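Local coordinates for C protein alpha-antigen (Streptococcus agalactiae, PDB 1YWM), which may play a role in virulence and immunity as a cell-wall-anchored surface protein, of which this chain is the N-terminal part, at residues Gly23-Leu28 with Tyr94-Glu99; Ala41-Tyr46 with Gly79-Leu84; Pro103-Lys106 with Gln110-Ile113; Thr124-Lys129 with Val176-Leu181; Asn136-Lys141 with Glu149-Leu154. One frame throughout, in Å; residues are numbered along the deposited sequence.

Contact 1. Residues Gly23-Leu28 with Tyr94-Glu99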
# COMPACT_ATOMS: atom_id res chain seq x y z
N GLY A 23 15.24 -12.18 22.86
CA GLY A 23 14.28 -12.57 23.88
C GLY A 23 12.82 -12.43 23.47
O GLY A 23 11.95 -12.91 24.18
N SER A 24 12.54 -11.77 22.35
CA SER A 24 11.14 -11.54 21.91
C SER A 24 10.47 -12.80 21.39
O SER A 24 11.10 -13.61 20.71
CB SER A 24 11.02 -10.45 20.83
OG SER A 24 9.67 -10.34 20.36
N ALA A 25 9.18 -12.93 21.67
CA ALA A 25 8.42 -14.08 21.19
C ALA A 25 7.76 -13.79 19.84
O ALA A 25 6.97 -14.61 19.34
CB ALA A 25 7.38 -14.47 22.23
N ALA A 26 8.05 -12.63 19.26
CA ALA A 26 7.46 -12.26 17.98
C ALA A 26 8.53 -11.83 16.99
O ALA A 26 9.56 -11.29 17.39
CB ALA A 26 6.43 -11.14 18.14
N THR A 27 8.29 -12.06 15.71
CA THR A 27 9.18 -11.53 14.70
C THR A 27 8.40 -11.09 13.45
O THR A 27 7.40 -11.68 13.07
CB THR A 27 10.31 -12.55 14.37
OG1 THR A 27 11.24 -11.96 13.44
CG2 THR A 27 9.78 -13.74 13.62
N LEU A 28 8.89 -10.03 12.83
CA LEU A 28 8.22 -9.43 11.68
C LEU A 28 8.26 -10.40 10.51
O LEU A 28 9.32 -10.96 10.22
CB LEU A 28 8.94 -8.13 11.32
CG LEU A 28 8.14 -6.94 10.82
CD1 LEU A 28 7.02 -6.60 11.78
CD2 LEU A 28 9.07 -5.74 10.62
N TYR A 94 3.32 -4.29 18.36
CA TYR A 94 2.69 -5.52 18.76
C TYR A 94 3.06 -5.70 20.24
O TYR A 94 4.23 -5.77 20.59
CB TYR A 94 3.24 -6.66 17.93
CG TYR A 94 2.84 -6.54 16.47
CD1 TYR A 94 1.62 -7.04 16.02
CD2 TYR A 94 3.66 -5.84 15.58
CE1 TYR A 94 1.24 -6.92 14.65
CE2 TYR A 94 3.29 -5.70 14.22
CZ TYR A 94 2.09 -6.25 13.77
OH TYR A 94 1.75 -6.13 12.43
N ASN A 95 2.05 -5.72 21.08
CA ASN A 95 2.25 -6.03 22.50
C ASN A 95 2.07 -7.54 22.63
O ASN A 95 1.08 -8.07 22.19
CB ASN A 95 1.21 -5.24 23.33
CG ASN A 95 1.49 -3.71 23.31
OD1 ASN A 95 2.64 -3.30 23.26
ND2 ASN A 95 0.43 -2.89 23.30
N ILE A 96 3.02 -8.20 23.30
CA ILE A 96 3.09 -9.65 23.32
C ILE A 96 2.67 -10.10 24.74
O ILE A 96 3.16 -9.55 25.74
CB ILE A 96 4.52 -10.12 22.99
CG1 ILE A 96 5.04 -9.48 21.68
CG2 ILE A 96 4.59 -11.64 22.90
CD1 ILE A 96 4.11 -9.68 20.47
N PHE A 97 1.81 -11.10 24.80
CA PHE A 97 1.23 -11.59 26.06
C PHE A 97 1.43 -13.10 26.22
O PHE A 97 1.29 -13.84 25.25
CB PHE A 97 -0.28 -11.30 26.07
CG PHE A 97 -0.61 -9.84 25.99
CD1 PHE A 97 -0.81 -9.22 24.74
CD2 PHE A 97 -0.62 -9.06 27.13
CE1 PHE A 97 -1.05 -7.84 24.66
CE2 PHE A 97 -0.90 -7.68 27.07
CZ PHE A 97 -1.11 -7.07 25.81
N GLY A 98 1.72 -13.54 27.45
CA GLY A 98 1.72 -14.97 27.75
C GLY A 98 0.31 -15.50 27.92
O GLY A 98 -0.67 -14.76 27.80
N GLU A 99 0.23 -16.81 28.19
CA GLU A 99 -1.05 -17.49 28.33
C GLU A 99 -1.92 -16.91 29.44
O GLU A 99 -3.15 -17.03 29.38
CB GLU A 99 -0.84 -18.98 28.57
CG GLU A 99 -0.38 -19.73 27.33
CD GLU A 99 0.14 -21.12 27.65
OE1 GLU A 99 0.38 -21.43 28.85
OE2 GLU A 99 0.31 -21.91 26.69

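Contact 2. Residues Ala41-Tyr46 with Gly79-Leu84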
# COMPACT_ATOMS: atom_id res chain seq x y z
N ALA A 41 6.89 -1.04 8.03
CA ALA A 41 5.57 -1.43 7.58
C ALA A 41 4.93 -0.36 6.72
O ALA A 41 5.19 0.84 6.89
CB ALA A 41 4.65 -1.80 8.77
N TYR A 42 4.05 -0.81 5.84
CA TYR A 42 3.24 0.06 4.97
C TYR A 42 1.86 -0.50 4.87
O TYR A 42 1.70 -1.71 4.74
CB TYR A 42 3.79 0.02 3.54
CG TYR A 42 5.14 0.62 3.39
CD1 TYR A 42 6.28 -0.09 3.79
CD2 TYR A 42 5.30 1.89 2.84
CE1 TYR A 42 7.55 0.48 3.67
CE2 TYR A 42 6.57 2.44 2.68
CZ TYR A 42 7.68 1.74 3.11
OH TYR A 42 8.93 2.29 2.95
N ILE A 43 0.87 0.38 4.90
CA ILE A 43 -0.54 -0.01 4.81
C ILE A 43 -1.24 0.97 3.88
O ILE A 43 -1.09 2.19 4.02
CB ILE A 43 -1.20 0.01 6.22
CG1 ILE A 43 -0.66 -1.16 7.07
CG2 ILE A 43 -2.72 -0.03 6.12
CD1 ILE A 43 -1.19 -1.16 8.57
N ASP A 44 -1.96 0.42 2.91
CA ASP A 44 -2.70 1.22 1.93
C ASP A 44 -4.15 1.21 2.38
O ASP A 44 -4.75 0.13 2.51
CB ASP A 44 -2.56 0.52 0.57
CG ASP A 44 -3.18 1.31 -0.57
OD1 ASP A 44 -3.88 2.34 -0.34
OD2 ASP A 44 -2.97 0.94 -1.73
N LEU A 45 -4.70 2.39 2.67
CA LEU A 45 -6.09 2.47 3.15
C LEU A 45 -7.08 1.91 2.13
O LEU A 45 -8.17 1.47 2.51
CB LEU A 45 -6.46 3.90 3.52
CG LEU A 45 -5.59 4.53 4.63
CD1 LEU A 45 -6.08 5.92 4.95
CD2 LEU A 45 -5.70 3.68 5.89
N TYR A 46 -6.70 1.89 0.85
CA TYR A 46 -7.53 1.22 -0.16
C TYR A 46 -7.78 -0.23 0.25
O TYR A 46 -8.93 -0.73 0.20
CB TYR A 46 -6.86 1.31 -1.54
CG TYR A 46 -7.57 0.51 -2.61
CD1 TYR A 46 -7.12 -0.74 -2.97
CD2 TYR A 46 -8.72 1.02 -3.26
CE1 TYR A 46 -7.77 -1.49 -3.95
CE2 TYR A 46 -9.38 0.27 -4.27
CZ TYR A 46 -8.89 -0.97 -4.59
OH TYR A 46 -9.49 -1.74 -5.56
N GLY A 79 -6.79 0.59 18.02
CA GLY A 79 -6.74 -0.86 18.19
C GLY A 79 -7.33 -1.66 17.05
O GLY A 79 -7.29 -2.89 17.07
N ASP A 80 -7.87 -0.97 16.04
CA ASP A 80 -8.51 -1.63 14.90
C ASP A 80 -8.02 -0.95 13.65
O ASP A 80 -8.22 0.25 13.51
CB ASP A 80 -10.02 -1.44 14.99
CG ASP A 80 -10.80 -2.11 13.85
OD1 ASP A 80 -10.21 -2.82 13.00
OD2 ASP A 80 -12.03 -1.96 13.75
N VAL A 81 -7.35 -1.69 12.77
CA VAL A 81 -6.83 -1.13 11.52
C VAL A 81 -7.91 -0.34 10.73
O VAL A 81 -7.60 0.65 10.06
CB VAL A 81 -6.16 -2.21 10.65
CG1 VAL A 81 -7.22 -3.27 10.11
CG2 VAL A 81 -5.31 -1.54 9.50
N SER A 82 -9.17 -0.78 10.83
CA SER A 82 -10.29 -0.09 10.15
C SER A 82 -10.50 1.36 10.60
O SER A 82 -11.16 2.15 9.90
CB SER A 82 -11.57 -0.92 10.28
OG SER A 82 -12.18 -0.71 11.56
N GLN A 83 -9.92 1.74 11.75
CA GLN A 83 -9.99 3.13 12.22
C GLN A 83 -8.99 4.09 11.57
O GLN A 83 -9.11 5.32 11.75
CB GLN A 83 -9.80 3.22 13.74
CG GLN A 83 -10.75 2.35 14.56
CD GLN A 83 -10.36 2.47 16.03
OE1 GLN A 83 -9.41 1.83 16.47
NE2 GLN A 83 -11.03 3.36 16.76
N LEU A 84 -7.98 3.56 10.87
CA LEU A 84 -7.01 4.41 10.19
C LEU A 84 -7.73 5.15 9.05
O LEU A 84 -8.37 4.53 8.22
CB LEU A 84 -5.85 3.60 9.61
CG LEU A 84 -4.99 2.87 10.64
CD1 LEU A 84 -3.86 2.18 9.96
CD2 LEU A 84 -4.47 3.86 11.72

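Contact 3. Residues Pro103-Lys106 with Gln110-Ile113. With GOL (glycerol), chain C.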
# COMPACT_ATOMS: atom_id res chain seq x y z
N PRO A 103 1.52 -9.17 29.90
CA PRO A 103 2.68 -9.00 29.01
C PRO A 103 3.79 -10.01 29.33
O PRO A 103 4.05 -10.36 30.48
CB PRO A 103 3.15 -7.53 29.28
CG PRO A 103 2.01 -6.84 29.88
CD PRO A 103 1.17 -7.93 30.63
N HIS A 104 4.42 -10.50 28.26
CA HIS A 104 5.63 -11.28 28.32
C HIS A 104 6.77 -10.37 28.72
O HIS A 104 6.97 -9.31 28.14
CB HIS A 104 5.89 -11.86 26.94
CG HIS A 104 7.17 -12.63 26.82
ND1 HIS A 104 7.96 -12.57 25.70
CD2 HIS A 104 7.79 -13.49 27.67
CE1 HIS A 104 9.02 -13.34 25.86
NE2 HIS A 104 8.94 -13.90 27.06
N VAL A 105 7.53 -10.77 29.73
CA VAL A 105 8.78 -10.07 30.08
C VAL A 105 9.89 -10.94 29.57
O VAL A 105 9.93 -12.17 29.82
CB VAL A 105 8.93 -9.84 31.61
CG1 VAL A 105 10.25 -9.13 31.95
CG2 VAL A 105 7.81 -8.97 32.09
N LYS A 106 10.81 -10.32 28.83
CA LYS A 106 11.89 -11.05 28.18
C LYS A 106 12.99 -11.38 29.17
O LYS A 106 13.03 -10.84 30.26
CB LYS A 106 12.46 -10.25 26.96
CG LYS A 106 11.37 -9.86 25.94
CD LYS A 106 11.96 -8.98 24.82
CE LYS A 106 12.32 -7.61 25.36
NZ LYS A 106 12.64 -6.66 24.23
N GLN A 110 12.88 -6.67 30.25
CA GLN A 110 12.06 -5.68 29.56
C GLN A 110 10.81 -6.34 28.97
O GLN A 110 10.87 -7.47 28.49
CB GLN A 110 12.85 -5.03 28.41
CG GLN A 110 14.18 -4.45 28.82
CD GLN A 110 14.80 -3.74 27.64
OE1 GLN A 110 14.67 -2.55 27.53
NE2 GLN A 110 15.42 -4.50 26.72
N ILE A 111 9.72 -5.58 28.98
CA ILE A 111 8.42 -6.00 28.44
C ILE A 111 8.62 -6.25 26.96
O ILE A 111 9.29 -5.45 26.29
CB ILE A 111 7.35 -4.91 28.66
CG1 ILE A 111 7.13 -4.62 30.16
CG2 ILE A 111 6.03 -5.29 28.00
CD1 ILE A 111 6.32 -5.68 30.84
N ASP A 112 8.06 -7.36 26.47
CA ASP A 112 8.14 -7.74 25.07
C ASP A 112 7.17 -6.92 24.22
O ASP A 112 5.98 -7.20 24.20
CB ASP A 112 7.81 -9.22 24.95
CG ASP A 112 8.20 -9.81 23.64
OD1 ASP A 112 8.58 -9.05 22.70
OD2 ASP A 112 8.14 -11.05 23.46
N ILE A 113 7.67 -5.89 23.55
CA ILE A 113 6.87 -5.22 22.54
C ILE A 113 7.68 -5.13 21.24
O ILE A 113 8.92 -5.08 21.26
CB ILE A 113 6.41 -3.80 22.99
CG1 ILE A 113 7.57 -2.81 23.14
CG2 ILE A 113 5.55 -3.88 24.29
CD1 ILE A 113 7.07 -1.33 23.33
C1 GOL C . 10.44 -2.13 25.53
O1 GOL C . 11.26 -1.33 26.36
C2 GOL C . 11.15 -3.22 24.73
O2 GOL C . 11.59 -4.25 25.58
C3 GOL C . 12.33 -2.77 23.88
O3 GOL C . 12.76 -3.85 23.06
O HOH W 1 10.53 -6.94 22.42

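Contact 4. Residues Thr124-Lys129 with Val176-Leu181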
# COMPACT_ATOMS: atom_id res chain seq x y z
N THR A 124 -6.45 4.97 -3.39
CA THR A 124 -7.84 5.01 -3.87
C THR A 124 -8.05 5.96 -5.08
O THR A 124 -8.65 5.57 -6.10
CB THR A 124 -8.82 5.35 -2.73
OG1 THR A 124 -8.82 4.28 -1.76
CG2 THR A 124 -10.26 5.37 -3.26
N THR A 125 -7.59 7.20 -4.95
CA THR A 125 -7.82 8.17 -6.04
C THR A 125 -7.00 7.82 -7.28
O THR A 125 -7.49 7.94 -8.42
CB THR A 125 -7.51 9.55 -5.55
OG1 THR A 125 -8.45 9.88 -4.51
CG2 THR A 125 -7.81 10.57 -6.67
N LEU A 126 -5.75 7.41 -7.08
CA LEU A 126 -4.95 6.90 -8.19
C LEU A 126 -5.67 5.78 -8.90
O LEU A 126 -5.75 5.77 -10.15
CB LEU A 126 -3.57 6.43 -7.70
CG LEU A 126 -2.61 5.71 -8.68
CD1 LEU A 126 -2.26 6.66 -9.85
CD2 LEU A 126 -1.34 5.33 -7.90
N ARG A 127 -6.22 4.83 -8.15
CA ARG A 127 -6.87 3.68 -8.79
C ARG A 127 -8.11 4.10 -9.58
O ARG A 127 -8.37 3.59 -10.67
CB ARG A 127 -7.22 2.60 -7.76
CG ARG A 127 -5.99 1.80 -7.29
CD ARG A 127 -6.34 0.84 -6.09
NE ARG A 127 -5.16 0.14 -5.60
CZ ARG A 127 -4.56 -0.87 -6.22
NH1 ARG A 127 -3.48 -1.41 -5.67
NH2 ARG A 127 -5.03 -1.37 -7.37
N ASP A 128 -8.87 5.05 -9.04
CA ASP A 128 -10.02 5.61 -9.74
C ASP A 128 -9.57 6.31 -11.00
O ASP A 128 -10.17 6.13 -12.06
CB ASP A 128 -10.73 6.66 -8.87
CG ASP A 128 -11.56 6.04 -7.79
OD1 ASP A 128 -11.82 4.82 -7.85
OD2 ASP A 128 -12.01 6.71 -6.84
N LYS A 129 -8.54 7.13 -10.88
CA LYS A 129 -7.99 7.83 -12.05
C LYS A 129 -7.55 6.86 -13.14
O LYS A 129 -7.80 7.07 -14.35
CB LYS A 129 -6.82 8.75 -11.64
CG LYS A 129 -6.39 9.72 -12.72
CD LYS A 129 -7.54 10.71 -13.06
CE LYS A 129 -7.09 11.87 -13.93
NZ LYS A 129 -6.36 11.42 -15.16
N VAL A 176 -0.05 12.13 -11.40
CA VAL A 176 0.47 13.03 -12.42
C VAL A 176 0.92 12.21 -13.64
O VAL A 176 0.60 12.60 -14.77
CB VAL A 176 1.65 13.94 -11.93
CG1 VAL A 176 2.25 14.77 -13.10
CG2 VAL A 176 1.19 14.85 -10.81
N GLU A 177 1.68 11.12 -13.43
CA GLU A 177 2.05 10.27 -14.56
C GLU A 177 0.82 9.78 -15.36
O GLU A 177 0.89 9.67 -16.61
CB GLU A 177 2.90 9.07 -14.10
CG GLU A 177 4.29 9.46 -13.58
CD GLU A 177 5.05 8.28 -12.99
OE1 GLU A 177 4.73 7.13 -13.33
OE2 GLU A 177 5.99 8.50 -12.19
N VAL A 178 -0.26 9.45 -14.66
CA VAL A 178 -1.48 8.91 -15.29
C VAL A 178 -2.14 10.02 -16.11
O VAL A 178 -2.60 9.79 -17.23
CB VAL A 178 -2.45 8.31 -14.24
CG1 VAL A 178 -3.86 8.01 -14.85
CG2 VAL A 178 -1.86 6.99 -13.67
N ASN A 179 -2.20 11.23 -15.54
CA ASN A 179 -2.74 12.38 -16.28
C ASN A 179 -1.97 12.64 -17.56
O ASN A 179 -2.58 12.97 -18.61
CB ASN A 179 -2.67 13.66 -15.45
CG ASN A 179 -3.48 13.59 -14.19
OD1 ASN A 179 -4.44 12.84 -14.11
ND2 ASN A 179 -3.09 14.39 -13.19
N GLU A 180 -0.64 12.54 -17.47
CA GLU A 180 0.25 12.70 -18.62
C GLU A 180 0.09 11.60 -19.67
O GLU A 180 0.07 11.90 -20.88
CB GLU A 180 1.72 12.82 -18.17
CG GLU A 180 2.03 14.15 -17.49
CD GLU A 180 1.74 15.35 -18.41
OE1 GLU A 180 2.18 15.32 -19.58
OE2 GLU A 180 1.06 16.31 -17.96
N LEU A 181 0.01 10.34 -19.23
CA LEU A 181 -0.30 9.23 -20.15
C LEU A 181 -1.58 9.47 -20.97
O LEU A 181 -1.63 9.20 -22.18
CB LEU A 181 -0.43 7.89 -19.39
CG LEU A 181 0.88 7.18 -18.99
CD1 LEU A 181 0.58 6.12 -17.88
CD2 LEU A 181 1.55 6.54 -20.20

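Contact 5. Residues Asn136-Lys141 with Glu149-Leu154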
# COMPACT_ATOMS: atom_id res chain seq x y z
N ASN A 136 -11.67 5.82 -20.90
CA ASN A 136 -11.47 6.76 -21.98
C ASN A 136 -10.67 6.14 -23.14
O ASN A 136 -11.09 6.21 -24.31
CB ASN A 136 -10.78 8.01 -21.44
CG ASN A 136 -10.64 9.11 -22.48
OD1 ASN A 136 -11.34 9.12 -23.50
ND2 ASN A 136 -9.75 10.05 -22.22
N ALA A 137 -9.52 5.54 -22.82
CA ALA A 137 -8.63 4.98 -23.83
C ALA A 137 -9.32 3.92 -24.68
O ALA A 137 -8.98 3.77 -25.85
CB ALA A 137 -7.32 4.39 -23.17
N ASN A 138 -10.28 3.20 -24.10
CA ASN A 138 -10.98 2.12 -24.81
C ASN A 138 -12.03 2.59 -25.82
O ASN A 138 -12.56 1.79 -26.59
CB ASN A 138 -11.53 1.08 -23.81
CG ASN A 138 -10.43 0.12 -23.35
OD1 ASN A 138 -9.69 -0.41 -24.17
ND2 ASN A 138 -10.31 -0.09 -22.05
N ASP A 139 -12.27 3.89 -25.85
CA ASP A 139 -13.18 4.47 -26.84
C ASP A 139 -12.59 4.26 -28.27
O ASP A 139 -11.45 4.66 -28.51
CB ASP A 139 -13.32 5.95 -26.54
CG ASP A 139 -14.48 6.58 -27.27
OD1 ASP A 139 -14.57 6.38 -28.51
OD2 ASP A 139 -15.34 7.26 -26.69
N PRO A 140 -13.32 3.65 -29.20
CA PRO A 140 -12.80 3.45 -30.55
C PRO A 140 -12.48 4.72 -31.32
O PRO A 140 -11.87 4.59 -32.38
CB PRO A 140 -13.89 2.63 -31.26
CG PRO A 140 -15.03 2.57 -30.39
CD PRO A 140 -14.68 3.07 -29.04
N LYS A 141 -12.79 5.91 -30.80
CA LYS A 141 -12.41 7.13 -31.53
C LYS A 141 -10.87 7.38 -31.54
O LYS A 141 -10.36 8.14 -32.37
CB LYS A 141 -13.14 8.35 -30.97
CG LYS A 141 -12.59 8.85 -29.62
CD LYS A 141 -13.58 9.82 -28.97
CE LYS A 141 -13.15 10.19 -27.55
NZ LYS A 141 -14.17 11.10 -26.96
N GLU A 149 -0.39 2.25 -26.20
CA GLU A 149 0.70 2.88 -25.46
C GLU A 149 0.20 3.37 -24.11
O GLU A 149 0.88 3.21 -23.09
CB GLU A 149 1.30 4.05 -26.26
CG GLU A 149 2.34 4.85 -25.49
CD GLU A 149 2.92 6.00 -26.31
OE1 GLU A 149 3.94 6.58 -25.90
OE2 GLU A 149 2.34 6.35 -27.37
N VAL A 150 -1.00 3.96 -24.10
CA VAL A 150 -1.58 4.46 -22.85
C VAL A 150 -1.89 3.29 -21.89
O VAL A 150 -1.52 3.32 -20.70
CB VAL A 150 -2.81 5.35 -23.09
CG1 VAL A 150 -3.59 5.64 -21.75
CG2 VAL A 150 -2.37 6.68 -23.78
N LEU A 151 -2.52 2.24 -22.41
CA LEU A 151 -2.85 1.09 -21.53
C LEU A 151 -1.61 0.41 -20.99
O LEU A 151 -1.60 -0.13 -19.85
CB LEU A 151 -3.70 0.08 -22.29
CG LEU A 151 -5.11 0.62 -22.62
CD1 LEU A 151 -5.91 -0.48 -23.30
CD2 LEU A 151 -5.86 1.12 -21.40
N THR A 152 -0.54 0.40 -21.79
CA THR A 152 0.72 -0.20 -21.33
C THR A 152 1.24 0.54 -20.09
O THR A 152 1.72 -0.07 -19.11
CB THR A 152 1.79 -0.11 -22.49
OG1 THR A 152 1.50 -1.08 -23.51
CG2 THR A 152 3.18 -0.53 -21.99
N GLY A 153 1.18 1.87 -20.14
CA GLY A 153 1.66 2.68 -19.03
C GLY A 153 0.77 2.51 -17.80
O GLY A 153 1.26 2.42 -16.64
N LEU A 154 -0.53 2.50 -18.01
CA LEU A 154 -1.44 2.23 -16.90
C LEU A 154 -1.19 0.85 -16.26
O LEU A 154 -1.26 0.71 -15.03
CB LEU A 154 -2.91 2.32 -17.35
CG LEU A 154 -3.36 3.69 -17.92
CD1 LEU A 154 -4.85 3.57 -18.27
CD2 LEU A 154 -3.14 4.86 -16.95

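Contact 1. Residues Gly23-Leu28 with Tyr94-Glu99
Ile96 faces Ala25 and Ala26 and divides its two branches between them. Ile96 CG2 meets Ala25 CB at 4.0 Å. The other branch ends on Ala26, with Ile96 CD1 3.6 Å from Ala26 CB. The torsions explain the split. CG2 lies anti to the backbone N of Ile96, while CG1 sits beside that N (chi1 -52°) and carries CD1 to the second alanine. Both alanines point their CB toward the strand of Ile96, and all three residues are buried. No hydrogen bond crosses between the segments, so the contact is apolar packing. The bend before strand 26-28 is held by an ST turn: Ala26 N donates to Ser24 OG over 3.0 Å, at an N-H...O angle of 164°. Around the contact, Ala26 also packs on Leu61 and Val114, and Ile96 on Ala67. Thr27 pairs with Val60 of strand 59-61, and Ala25 with Glu62 just beyond it, whereas 88-97 belongs to the larger sheet. Phe97, Gly98 and Glu99, just beyond Ile96, belong to the pocket that holds a dimercaptobutanediol molecule in the crystal. Side chains meeting between two sheets in this way are characteristic of a beta sandwich, here of fibronectin-like fold.

Contact 2. Residues Ala41-Tyr46 with Gly79-Leu84
Ile43 and Leu45 reach across to Val81 and Leu84 within the fibronectin-like beta sandwich. They join the end of strand 40-44 and the start of helix 45-49 to the loop between strands 76-78 and 88-97. Ile43 comes first. Its CG1 branch runs out extended (chi2 176°) and brings CD1 to 4.2 Å from Val81 CG2. Phe71 and Val48 also touch both of these side chains. Next is Asp44, which takes the N-cap position of the helix. Its OD1 accepts from Tyr46 N at 3.1 Å, and the donor comes from above the carboxylate plane. Its other oxygen, OD2, is hydrogen-bonded to Ser123, so the cap also ties to the chain beyond strand 113-121. Leu45 opens the helix and crosses Leu84 at about a right angle. Opposite, residues 81-83 form a short 3-10 turn. An Asx turn leads into it, in which Asp80 OD1 accepts from Ser82 N at 3.2 Å. Gln83 folds back so that its OE1 takes Asp80 N at 3.2 Å. Val81 N is held by the hydroxyl of Tyr69. The four side chains that touch are buried and apolar. One methyl of Leu45 serves both parts of Leu84: CD2 lies 3.7 Å from Leu84 CB and 3.6 Å from Leu84 O.

Contact 3. Residues Pro103-Lys106 with Gln110-Ile113
The His104 imidazole meets Asp112 at its edge, with Asp112 OD2 only 8° out of the ring plane. His104 ND1 donates to Asp112 OD2 at 2.7 Å, and the oxygen uses its anti lone pair. Ring and carboxylate are turned 58° against each other. The ring also meets Phe65. The backbones form a single bridge between Val105 and Ile111, which closes a short hairpin-like turn in the connection between strands 88-97 and 113-121. On either side of it, Asp112 N donates to His104 O at 2.8 Å and Lys106 N to Gln110 O at 2.9 Å. Beside this bridge, Ile111 CD1 packs 3.8 Å from Val105 CG2, and its CG2 lies against Pro103 CB. Lys106 runs across Asp112 at about a right angle and bends at chi3 (-70°). The bend brings Lys106 NZ to a water 2.8 Å away, which in turn donates to Asp112 OD1 and Ile113 O. NZ also donates to O2 of a glycerol, probably from the crystallisation liquor, whose O2 donates to Ile111 O. Gln110 NE2 turns instead to Asp108. Ser24 OG and Ala25 N bind the buried Asp112 carboxylate as well, one on each oxygen. Its negative charge is probably stabilised by these donors and by Lys106 nearby.

Contact 4. Residues Thr124-Lys129 with Val176-Leu181
Val178 packs between Leu126 and Lys129 and forms the close part of this helix pair. Its two methyls have separate partners. Val178 CG2 meets Leu126 CD1 at 3.9 Å, the two side chains crossing at a slant. Val178 CG1 lies 3.7 Å from Lys129 CG, and here the side chains slide past each other in opposite directions. Val178 CG1 is anti to its backbone N (chi1 168°), which turns this methyl to the lysine. Leu126 also touches Ile161, Ile171 and Ile175, and Val178 has further neighbours in Ile157, Ile130 and Val133. Leu126 and Val178 are both buried, so this side belongs to the hydrophobic interior of the helical part.

The other side is polar and looser. The Lys129 chain first lies along Val178 and then bends at chi2 and chi4, which carries its amine over to Asn179. Lys129 NZ is placed 2.6 Å from Asn179 OD1 as a hydrogen bond, but OD1 is crowded in the model and its position is doubtful. NZ also donates to a glycerol, probably from the crystallisation liquor. Its ion pair with Glu182 is long and weak. Lys129 and Asn179 are both partly exposed.

The segments run nearly parallel, at 10°, and the axes of the two segments come to 10.2 Å at closest. Helix 144-163 runs back between them in the chain. This is the pairing of first and third helices in an antiparallel three-helix bundle.

Contact 5. Residues Asn136-Lys141 with Glu149-Leu154
Leu151 reaches from helix 144-163 to the end of helix 124-137, where Ala137 and Asn138 receive it. This packs the first and second helices of the antiparallel three-helix bundle beside their connection. The CB of Leu151 points toward the other segment. From there CG stands beside the backbone N and anti to the carbonyl carbon (chi1 -68°), and the chain forks to two different neighbours. Leu151 CD2 meets Ala137 CB at 4.0 Å. Leu151 CD1 lies 3.9 Å from the amide oxygen OD1 of Asn138, and the two side chains cross at about a right angle. This is a van der Waals contact of a methyl with a polar group. Arg134, one turn earlier on the first helix, also touches Leu151.

Ala137 has a second neighbour, since Val150 CG1 approaches Ala137 CB at 4.2 Å. Both residues are buried, and their CA atoms are 7.1 Å apart. The small side chain of Ala137 is consistent with this close approach. Asn138 is exposed, so the packing fades from an apolar interior to the surface within one residue.

Beyond the helix the chain turns. Asp139 OD1 accepts from Lys141 N at 2.9 Å, an Asx turn before helix 144-163. Arg147 of that helix donates to the carbonyl oxygens of Ala137 and Asp139. No hydrogen bond links the two segments themselves. The direct contact thus rests on dispersion and burial of methyl groups, while polar ties, among them those from Arg147, hold the connection.

In the fold
Contacts 1, 2 and 3 belong to the beta sandwich, contacts 4 and 5 to the helix bundle. Contacts 1 and 2 are buried and apolar, and both reach the larger sheet, with centres 21 Å apart. Contact 3 is more exposed and more polar. It joins contact 1 directly, and the two touch through the Asp112 carboxylate. Contacts 4 and 5 share helix 124-137 and meet where Val178 and Leu181 pack against Leu154 and Gly153. Each passes from buried methyls to a more polar, more exposed side. The two parts of the chain meet at Tyr46 of contact 2, which packs on Thr124 and Arg127 of contact 4. Contacts 3 and 5 lie farthest apart, about 55 Å between centres.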